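Local coordinates for acyl-CoA dehydrogenase domain protein Tcur3481 (Thermomonospora curvata, PDB 6WY9) that binds FAD and probably acts as a flavin-dependent acyl-CoA dehydrogenase, at residues Val73-Glu76 / Glu77-Arg80; Ala229-Leu232 / Gly233-Ser236; Glu248-Phe252 / Gly253-Gly257; Val324-Tyr328 / Pro329-Tyr333. All coordinates share one frame; numbering follows the deposited sequence.

Overall arrangement
Each contact is local, between residues a few positions apart, so none closes a long loop; along the chain they run strictly in series, without nesting or crossing. Contact 1 lies in helix 67-80 of the N-terminal helical domain and contact 2 in the middle of the long helix 215-248. These two pack together, with Leu75 on Val230 and Glu76 on Leu232. Just past the end of helix 215-248 comes contact 3, the hairpin that holds the flavin dinucleotide, its centre about 27 Å from that of contact 2. Contact 4 turns the chain from helix 295-319 into helix 330-340; its Tyr333 touches contacts 1 and 2, while its nearest atoms stay about 6 Å from contact 3.

Contact 1: Val73-Glu76 / Glu77-Arg80; sequences VLLE and EQGR
Arg80 holds two successive glutamates at once, Glu76 and Glu77, each through a different nitrogen. Its NH2 lies 2.9 Å from OE2 of Glu76, one helical turn back; this salt bridge is bent, and its hydrogen bond is weak, although the carboxylate and guanidinium planes are only 22° apart. NH1 sits 2.8 Å from OE2 of Glu77 and also passes close over the Glu76 stem, 3.2 Å from CG. Glu76 reaches out with a fully extended chain, its CG anti to the backbone N (chi1 178°), whereas Glu77 folds back at chi2 and shares its carboxylate with Arg17 of helix 5-23. A leucine at Arg80 would probably leave the Glu76 carboxylate without its closest cationic mate and take one of its arginine partners from Glu77. On another side of the helix, CD2 of Leu75 lies alongside the Gln78 amide, 3.5 Å from OE1, while Gln78 NE2 bonds the carbonyl of Ala83 beyond the helix. Regular backbone bonds, such as Gly79 N to Leu75 O at 2.9 Å, run beneath. This is an i to i+4 salt bridge widened into a network on a buried helix of the acyl-CoA dehydrogenase N-terminal domain.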
# COMPACT_ATOMS: atom_id res chain seq x y z
N VAL B 73 -13.75 -23.22 12.32
CA VAL B 73 -14.76 -22.47 13.07
C VAL B 73 -14.29 -22.29 14.50
O VAL B 73 -14.35 -21.18 15.06
CB VAL B 73 -16.13 -23.19 13.00
CG1 VAL B 73 -17.14 -22.60 13.97
CG2 VAL B 73 -16.68 -23.09 11.60
N LEU B 74 -13.76 -23.36 15.11
CA LEU B 74 -13.24 -23.26 16.47
C LEU B 74 -12.04 -22.31 16.55
O LEU B 74 -11.95 -21.52 17.50
CB LEU B 74 -12.85 -24.64 16.98
CG LEU B 74 -12.17 -24.72 18.34
CD1 LEU B 74 -13.14 -24.31 19.50
CD2 LEU B 74 -11.60 -26.13 18.58
N LEU B 75 -11.10 -22.39 15.60
CA LEU B 75 -9.92 -21.53 15.65
C LEU B 75 -10.28 -20.06 15.45
O LEU B 75 -9.60 -19.17 15.99
CB LEU B 75 -8.89 -21.96 14.57
CG LEU B 75 -8.25 -23.33 14.85
CD1 LEU B 75 -7.21 -23.72 13.77
CD2 LEU B 75 -7.65 -23.39 16.29
N GLU B 76 -11.27 -19.80 14.60
CA GLU B 76 -11.68 -18.42 14.39
C GLU B 76 -12.26 -17.83 15.67
O GLU B 76 -11.92 -16.70 16.05
CB GLU B 76 -12.67 -18.33 13.23
CG GLU B 76 -13.15 -16.91 13.02
CD GLU B 76 -14.15 -16.75 11.86
OE1 GLU B 76 -14.51 -17.74 11.20
OE2 GLU B 76 -14.59 -15.60 11.63
N GLU B 77 -13.13 -18.57 16.36
CA GLU B 77 -13.58 -18.07 17.67
C GLU B 77 -12.42 -17.93 18.64
O GLU B 77 -12.42 -17.00 19.46
CB GLU B 77 -14.61 -19.01 18.32
CG GLU B 77 -15.98 -18.74 17.87
CD GLU B 77 -16.43 -17.28 18.02
OE1 GLU B 77 -16.35 -16.63 19.09
OE2 GLU B 77 -16.92 -16.82 17.01
N GLN B 78 -11.48 -18.87 18.64
CA GLN B 78 -10.35 -18.72 19.54
C GLN B 78 -9.60 -17.42 19.28
O GLN B 78 -9.29 -16.67 20.22
CB GLN B 78 -9.40 -19.91 19.44
CG GLN B 78 -8.09 -19.56 20.16
CD GLN B 78 -6.96 -20.51 19.91
OE1 GLN B 78 -6.88 -21.18 18.85
NE2 GLN B 78 -6.03 -20.55 20.85
N GLY B 79 -9.31 -17.11 18.00
CA GLY B 79 -8.61 -15.87 17.71
C GLY B 79 -9.40 -14.63 18.08
O GLY B 79 -8.83 -13.61 18.50
N ARG B 80 -10.74 -14.69 17.97
CA ARG B 80 -11.56 -13.55 18.37
C ARG B 80 -11.31 -13.12 19.81
O ARG B 80 -11.51 -11.94 20.16
CB ARG B 80 -13.03 -13.91 18.20
CG ARG B 80 -13.73 -13.15 17.17
CD ARG B 80 -15.11 -13.71 17.02
NE ARG B 80 -15.60 -13.51 15.67
CZ ARG B 80 -15.69 -14.47 14.75
NH1 ARG B 80 -15.35 -15.73 15.03
NH2 ARG B 80 -16.15 -14.15 13.54

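Contact 2: Ala229-Leu232 / Gly233-Ser236; sequences AVQL and GVAS
Ser236 turns its hydroxyl back onto the carbonyl oxygen of Leu232, and OG donates to that O across 2.8 Å. The same oxygen takes the backbone N of Ser236 at 3.0 Å, so two donors from one residue grip it from opposite faces of the carbonyl plane; OG comes in 35° out of that plane. The serine's first torsion explains the reach: at chi1 -64° OG stands beside its own backbone N and faces back toward Leu232, one turn earlier. With an alanine here the Leu232 carbonyl would probably keep its amide bond but lose the second donor, and the hydroxyl's place near Leu232 CD1 would be vacated. On another side of the helix, CG2 of Val234, one turn after Val230, leans on the Val230 carbonyl, 3.3 Å from O, and touches CG1 of Val230 at 4.2 Å. Beside them Gln231 bends at chi2, which brings its OE1 to 4.1 Å from CB of Val234.

Further out, other helices fix these side chains. Leu232 fits against Ile273 and Leu280 of helix 260-288, Ala235 against Val311, and Val234 against Val312 and Tyr333. Gln231 NE2 is held by two carbonyls, Ala304 O and Gly337 O, and thereby ties helix 295-319 to helix 330-340. In this central helix of the C-terminal bundle the polar groups thus serve backbone carbonyls, one within the helix and two on neighbouring helices, while the other end of the Gln231 amide, OE1, is buried without a partner in the model.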
# COMPACT_ATOMS: atom_id res chain seq x y z
N ALA B 229 -7.27 -19.35 9.88
CA ALA B 229 -8.52 -19.27 10.64
C ALA B 229 -8.34 -18.46 11.93
O ALA B 229 -9.18 -17.62 12.28
CB ALA B 229 -9.05 -20.67 10.96
N VAL B 230 -7.23 -18.69 12.65
CA VAL B 230 -6.99 -17.94 13.89
C VAL B 230 -6.85 -16.45 13.55
O VAL B 230 -7.39 -15.57 14.24
CB VAL B 230 -5.73 -18.46 14.60
CG1 VAL B 230 -5.45 -17.65 15.89
CG2 VAL B 230 -5.83 -19.98 14.86
N GLN B 231 -6.10 -16.16 12.49
CA GLN B 231 -5.86 -14.78 12.13
C GLN B 231 -7.16 -14.09 11.78
O GLN B 231 -7.36 -12.90 12.08
CB GLN B 231 -4.88 -14.69 10.94
CG GLN B 231 -4.38 -13.25 10.65
CD GLN B 231 -3.28 -12.85 11.61
OE1 GLN B 231 -3.38 -13.09 12.82
NE2 GLN B 231 -2.22 -12.23 11.07
N LEU B 232 -8.03 -14.78 11.05
CA LEU B 232 -9.32 -14.18 10.77
C LEU B 232 -10.01 -13.77 12.07
O LEU B 232 -10.58 -12.67 12.15
CB LEU B 232 -10.20 -15.17 9.99
CG LEU B 232 -11.65 -14.72 9.70
CD1 LEU B 232 -11.71 -13.39 8.80
CD2 LEU B 232 -12.36 -15.91 9.04
N GLY B 233 -9.98 -14.64 13.09
CA GLY B 233 -10.63 -14.31 14.35
C GLY B 233 -9.93 -13.17 15.07
O GLY B 233 -10.57 -12.24 15.59
N VAL B 234 -8.59 -13.18 15.08
CA VAL B 234 -7.85 -12.06 15.66
C VAL B 234 -8.26 -10.75 15.00
O VAL B 234 -8.51 -9.75 15.67
CB VAL B 234 -6.33 -12.28 15.54
CG1 VAL B 234 -5.58 -11.01 16.00
CG2 VAL B 234 -5.90 -13.54 16.40
N ALA B 235 -8.26 -10.70 13.67
CA ALA B 235 -8.53 -9.42 13.01
C ALA B 235 -9.96 -8.98 13.26
O ALA B 235 -10.22 -7.79 13.47
CB ALA B 235 -8.27 -9.52 11.49
N SER B 236 -10.91 -9.93 13.23
CA SER B 236 -12.31 -9.62 13.48
C SER B 236 -12.49 -9.06 14.88
O SER B 236 -13.19 -8.06 15.08
CB SER B 236 -13.16 -10.89 13.30
OG SER B 236 -13.09 -11.34 11.95

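Contact 3: Glu248-Phe252 / Gly253-Gly257; sequences EREQF and GRPLG. With FDA (dihydroflavine-adenine dinucleotide), chain C.
Glu248-Phe252 and Gly253-Gly257 form a tight hairpin closed by a type I' turn from Gln251 to Arg254, with Phe252 and Gly253 both at positive phi, and with Gln251 and Arg254 as the hydrogen-bonded pair of its two short antiparallel strands. Further along the strands, away from the turn, Leu256 N gives a nearly straight 2.8 Å bond to Arg249 O, which brings the two side chains alongside each other. CD of Arg249 lies 3.8 Å from CD1 of Leu256, and the guanidinium goes on to the pyrophosphate of the dihydroflavin dinucleotide. There NE donates to O1A at 2.7 Å and NH2 to O2P at 2.8 Å, one bond to each phosphate. NE2 of Gln251 lies above the middle of one face of this guanidinium; folded back by chi1 -70° and chi2 -67°, the amide bonds Glu250 O, 2.7 Å from NE2, on a lone pair in the carbonyl plane.

Leu256 pads the nucleotide with both methyls: CD1 sits 3.4 Å from O4B of the ribose, and CD2 lies against both C8A of the adenine and CB of Gln251. Phe252 comes to the adenine with CE2, 3.6 Å from N6A. The backbone of another protein chain bonds the Gln251 amide and Arg249 NH1, and His317 of another chain gives its carbonyl oxygen to a hydrogen bond with the nucleotide. One arginine thus offers hydrogen bonds and positive charge to both phosphates, which is likely to offset their negative charge, while the hairpin that sets it in place gives apolar surface to ribose and adenine.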
# COMPACT_ATOMS: atom_id res chain seq x y z
N GLU B 248 -16.99 5.69 21.46
CA GLU B 248 -16.96 6.25 22.81
C GLU B 248 -16.06 7.48 22.88
O GLU B 248 -16.41 8.51 23.48
CB GLU B 248 -16.41 5.20 23.79
CG GLU B 248 -17.28 3.94 24.02
CD GLU B 248 -16.53 2.84 24.78
OE1 GLU B 248 -15.34 3.00 25.13
OE2 GLU B 248 -17.14 1.77 24.99
N ARG B 249 -14.87 7.37 22.31
CA ARG B 249 -13.85 8.38 22.52
C ARG B 249 -14.16 9.60 21.66
O ARG B 249 -14.29 9.47 20.43
CB ARG B 249 -12.48 7.81 22.13
CG ARG B 249 -11.27 8.47 22.81
CD ARG B 249 -11.08 9.95 22.42
NE ARG B 249 -9.75 10.31 22.91
CZ ARG B 249 -9.47 10.72 24.15
NH1 ARG B 249 -10.44 10.97 25.06
NH2 ARG B 249 -8.19 10.95 24.47
N GLU B 250 -14.26 10.78 22.28
CA GLU B 250 -14.47 12.04 21.57
C GLU B 250 -13.25 12.94 21.69
O GLU B 250 -12.59 13.00 22.73
CB GLU B 250 -15.72 12.78 22.09
CG GLU B 250 -16.89 11.83 22.17
CD GLU B 250 -18.23 12.51 22.24
OE1 GLU B 250 -18.27 13.76 22.32
OE2 GLU B 250 -19.24 11.78 22.21
N GLN B 251 -12.95 13.61 20.58
CA GLN B 251 -11.98 14.67 20.49
C GLN B 251 -12.58 15.70 19.54
O GLN B 251 -13.36 15.34 18.64
CB GLN B 251 -10.62 14.17 19.97
CG GLN B 251 -9.82 13.27 20.95
CD GLN B 251 -9.36 14.06 22.19
OE1 GLN B 251 -8.27 14.66 22.20
NE2 GLN B 251 -10.20 14.05 23.25
N PHE B 252 -12.22 16.96 19.74
CA PHE B 252 -12.78 18.05 18.91
C PHE B 252 -14.30 18.07 18.98
O PHE B 252 -14.98 18.42 18.00
CB PHE B 252 -12.29 17.93 17.45
CG PHE B 252 -10.77 17.80 17.32
CD1 PHE B 252 -9.93 18.93 17.41
CD2 PHE B 252 -10.17 16.54 17.08
CE1 PHE B 252 -8.50 18.82 17.28
CE2 PHE B 252 -8.74 16.40 16.92
CZ PHE B 252 -7.92 17.55 17.04
N GLY B 253 -14.87 17.63 20.12
CA GLY B 253 -16.29 17.70 20.32
C GLY B 253 -17.13 16.62 19.64
O GLY B 253 -18.36 16.75 19.62
N ARG B 254 -16.54 15.55 19.14
CA ARG B 254 -17.32 14.51 18.47
C ARG B 254 -16.61 13.18 18.55
O ARG B 254 -15.39 13.13 18.75
CB ARG B 254 -17.61 14.88 17.00
CG ARG B 254 -16.40 15.24 16.13
CD ARG B 254 -16.90 15.97 14.84
NE ARG B 254 -16.27 15.46 13.62
CZ ARG B 254 -15.60 16.20 12.75
NH1 ARG B 254 -15.47 17.50 12.96
NH2 ARG B 254 -15.07 15.65 11.66
N PRO B 255 -17.32 12.07 18.36
CA PRO B 255 -16.66 10.76 18.36
C PRO B 255 -15.56 10.66 17.31
O PRO B 255 -15.74 11.09 16.15
CB PRO B 255 -17.81 9.78 18.05
CG PRO B 255 -19.06 10.50 18.55
CD PRO B 255 -18.80 11.96 18.20
N LEU B 256 -14.42 10.08 17.70
CA LEU B 256 -13.39 9.77 16.70
C LEU B 256 -13.99 9.02 15.52
O LEU B 256 -13.54 9.18 14.37
CB LEU B 256 -12.27 8.92 17.34
CG LEU B 256 -11.42 9.63 18.40
CD1 LEU B 256 -10.28 8.69 18.89
CD2 LEU B 256 -10.83 10.94 17.78
N GLY B 257 -15.02 8.23 15.78
CA GLY B 257 -15.65 7.42 14.76
C GLY B 257 -16.31 8.23 13.67
O GLY B 257 -16.68 7.66 12.63
PA FDA C . -6.70 10.15 20.60
O1A FDA C . -7.82 9.40 21.24
O2A FDA C . -6.73 11.68 20.57
O5B FDA C . -6.70 9.75 18.95
C5B FDA C . -6.59 8.36 18.85
C4B FDA C . -6.49 8.03 17.35
O4B FDA C . -7.66 8.72 16.71
C3B FDA C . -5.30 8.71 16.66
O3B FDA C . -4.16 7.94 16.68
C2B FDA C . -5.80 8.79 15.23
O2B FDA C . -5.85 7.49 14.53
C1B FDA C . -7.29 9.21 15.38
N9A FDA C . -7.54 10.65 15.26
C8A FDA C . -7.48 11.64 16.25
N7A FDA C . -7.83 12.84 15.80
C5A FDA C . -8.13 12.64 14.47
C6A FDA C . -8.53 13.54 13.46
N6A FDA C . -8.71 14.85 13.72
N1A FDA C . -8.76 13.10 12.21
C2A FDA C . -8.55 11.76 12.02
N3A FDA C . -8.16 10.78 12.87
C4A FDA C . -7.97 11.27 14.11
N1 FDA C . 2.12 12.86 26.09
C2 FDA C . 2.63 13.85 26.96
O2 FDA C . 1.92 14.83 27.27
N3 FDA C . 3.92 13.65 27.42
C4 FDA C . 4.74 12.55 27.09
O4 FDA C . 5.86 12.45 27.57
C4X FDA C . 4.14 11.59 26.20
N5 FDA C . 4.87 10.46 25.83
C5X FDA C . 4.19 9.35 25.41
C6 FDA C . 4.76 8.13 25.43
C7 FDA C . 4.01 7.01 25.02
C7M FDA C . 4.65 5.74 25.06
C8 FDA C . 2.74 7.11 24.58
C8M FDA C . 1.95 5.94 24.14
C9 FDA C . 2.15 8.37 24.54
C9A FDA C . 2.88 9.48 24.96
N10 FDA C . 2.31 10.76 24.92
C10 FDA C . 2.88 11.74 25.74
C1' FDA C . 0.87 10.89 24.55
C2' FDA C . 0.68 11.22 23.04
O2' FDA C . 1.04 12.49 22.78
C3' FDA C . -0.87 10.94 22.79
O3' FDA C . -1.15 9.56 22.85
C4' FDA C . -1.31 11.54 21.46
O4' FDA C . -1.28 12.92 21.60
C5' FDA C . -2.70 10.96 21.10
O5' FDA C . -3.60 11.36 22.08
P FDA C . -4.57 10.10 22.47
O1P FDA C . -3.67 9.04 22.89
O2P FDA C . -5.62 10.64 23.43
O3P FDA C . -5.32 9.55 21.09

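Contact 4: Val324-Tyr328 / Pro329-Tyr333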
# COMPACT_ATOMS: atom_id res chain seq x y z
N VAL B 324 -1.47 1.03 23.59
CA VAL B 324 -0.26 0.32 24.03
C VAL B 324 -0.30 -0.02 25.50
O VAL B 324 0.61 -0.69 25.99
CB VAL B 324 1.04 1.09 23.71
CG1 VAL B 324 1.11 1.43 22.16
CG2 VAL B 324 1.20 2.33 24.55
N ASP B 325 -1.34 0.39 26.22
CA ASP B 325 -1.42 0.04 27.65
C ASP B 325 -1.67 -1.46 27.77
O ASP B 325 -2.64 -1.97 27.19
CB ASP B 325 -2.56 0.82 28.31
CG ASP B 325 -2.60 0.68 29.81
OD1 ASP B 325 -2.11 -0.30 30.40
OD2 ASP B 325 -3.14 1.61 30.41
N VAL B 326 -0.80 -2.17 28.49
CA VAL B 326 -1.00 -3.62 28.62
C VAL B 326 -2.20 -3.96 29.48
O VAL B 326 -2.61 -5.11 29.50
CB VAL B 326 0.19 -4.42 29.21
CG1 VAL B 326 1.47 -4.30 28.32
CG2 VAL B 326 0.47 -4.07 30.71
N ASP B 327 -2.81 -2.98 30.15
CA ASP B 327 -4.04 -3.27 30.89
C ASP B 327 -5.30 -3.09 30.05
O ASP B 327 -6.40 -3.27 30.57
CB ASP B 327 -4.10 -2.41 32.15
CG ASP B 327 -3.13 -2.94 33.21
OD1 ASP B 327 -2.47 -2.13 33.90
OD2 ASP B 327 -2.98 -4.18 33.30
N TYR B 328 -5.14 -2.78 28.76
CA TYR B 328 -6.23 -2.59 27.82
C TYR B 328 -6.11 -3.70 26.77
O TYR B 328 -5.01 -4.20 26.55
CB TYR B 328 -6.15 -1.18 27.18
CG TYR B 328 -7.25 -0.88 26.17
CD1 TYR B 328 -8.51 -0.41 26.59
CD2 TYR B 328 -7.04 -1.12 24.79
CE1 TYR B 328 -9.54 -0.16 25.67
CE2 TYR B 328 -8.02 -0.90 23.85
CZ TYR B 328 -9.29 -0.41 24.29
OH TYR B 328 -10.29 -0.17 23.37
N PRO B 329 -7.22 -4.17 26.15
CA PRO B 329 -7.14 -5.47 25.46
C PRO B 329 -6.43 -5.48 24.13
O PRO B 329 -5.92 -6.53 23.72
CB PRO B 329 -8.61 -5.88 25.29
CG PRO B 329 -9.41 -4.61 25.54
CD PRO B 329 -8.60 -3.83 26.53
N ILE B 330 -6.44 -4.35 23.40
CA ILE B 330 -6.18 -4.45 21.97
C ILE B 330 -4.74 -4.92 21.70
O ILE B 330 -4.48 -5.58 20.69
CB ILE B 330 -6.48 -3.12 21.24
CG1 ILE B 330 -6.52 -3.33 19.70
CG2 ILE B 330 -5.43 -2.03 21.63
CD1 ILE B 330 -7.77 -4.16 19.21
N HIS B 331 -3.78 -4.59 22.58
CA HIS B 331 -2.38 -4.92 22.30
C HIS B 331 -2.17 -6.43 22.11
O HIS B 331 -1.22 -6.84 21.43
CB HIS B 331 -1.46 -4.45 23.42
CG HIS B 331 -1.57 -5.29 24.66
ND1 HIS B 331 -2.69 -5.22 25.48
CD2 HIS B 331 -0.76 -6.23 25.20
CE1 HIS B 331 -2.54 -6.06 26.50
NE2 HIS B 331 -1.37 -6.68 26.35
N ARG B 332 -3.02 -7.28 22.71
CA ARG B 332 -2.85 -8.72 22.51
C ARG B 332 -3.19 -9.12 21.07
O ARG B 332 -2.57 -10.04 20.53
CB ARG B 332 -3.73 -9.52 23.50
CG ARG B 332 -3.28 -9.36 24.95
CD ARG B 332 -3.76 -10.53 25.84
NE ARG B 332 -3.48 -10.24 27.25
CZ ARG B 332 -4.17 -9.40 28.01
NH1 ARG B 332 -3.80 -9.20 29.29
NH2 ARG B 332 -5.24 -8.78 27.52
N TYR B 333 -4.17 -8.47 20.47
CA TYR B 333 -4.49 -8.74 19.06
C TYR B 333 -3.32 -8.36 18.17
O TYR B 333 -2.95 -9.11 17.25
CB TYR B 333 -5.76 -7.96 18.68
CG TYR B 333 -6.94 -8.51 19.45
CD1 TYR B 333 -7.15 -8.16 20.79
CD2 TYR B 333 -7.79 -9.45 18.87
CE1 TYR B 333 -8.19 -8.74 21.52
CE2 TYR B 333 -8.86 -10.01 19.59
CZ TYR B 333 -9.04 -9.65 20.91
OH TYR B 333 -10.09 -10.22 21.61
O HOH W 1 -3.80 -2.49 24.66
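A turn leading into a helix makes this contact: Tyr328 and Val326, in the loop after helix 295-319, meet Pro329, Ile330 and His331 as helix 330-340 begins. The loop folds as a type I turn from Asp325 to Tyr328, and Asp325 OD1 accepts Asp327 N at 2.8 Å, an Asx turn. His331 reaches back to this turn. With its ring set between the backbone N and the carbonyl carbon (chi1 73°), ND1 meets Tyr328 O edge-on at 2.8 Å, a bent and weak hydrogen bond. Val326 CA lies over one face of the imidazole, 3.8 Å from its centroid, as a CH-pi contact, and the Arg332 stem covers the opposite face. A water lies between the two pieces, accepting from His331 N at 3.0 Å and close to Asp325 O.

The tyrosine ring is pinned from two directions. Pro329 CD sits over one face, 3.5 Å from the ring centroid in a second CH-pi contact, while Ile330 CG2 reaches the edge, 3.6 Å from CE2. At the far end, Tyr328 OH bonds His319 NE2, a residue of the flavin pocket, to which Val324, just before the turn, also belongs. Around the turn, Arg332 and Asp327 make salt bridges to Glu33 and Arg30 of helix 26-33, and the backbone of Val324 and Val326 bonds another protein chain. Ile330 touches both helix 215-248 and helix 295-319, and Tyr333 lies on Ile241 and bonds Arg80 O at the end of helix 67-80.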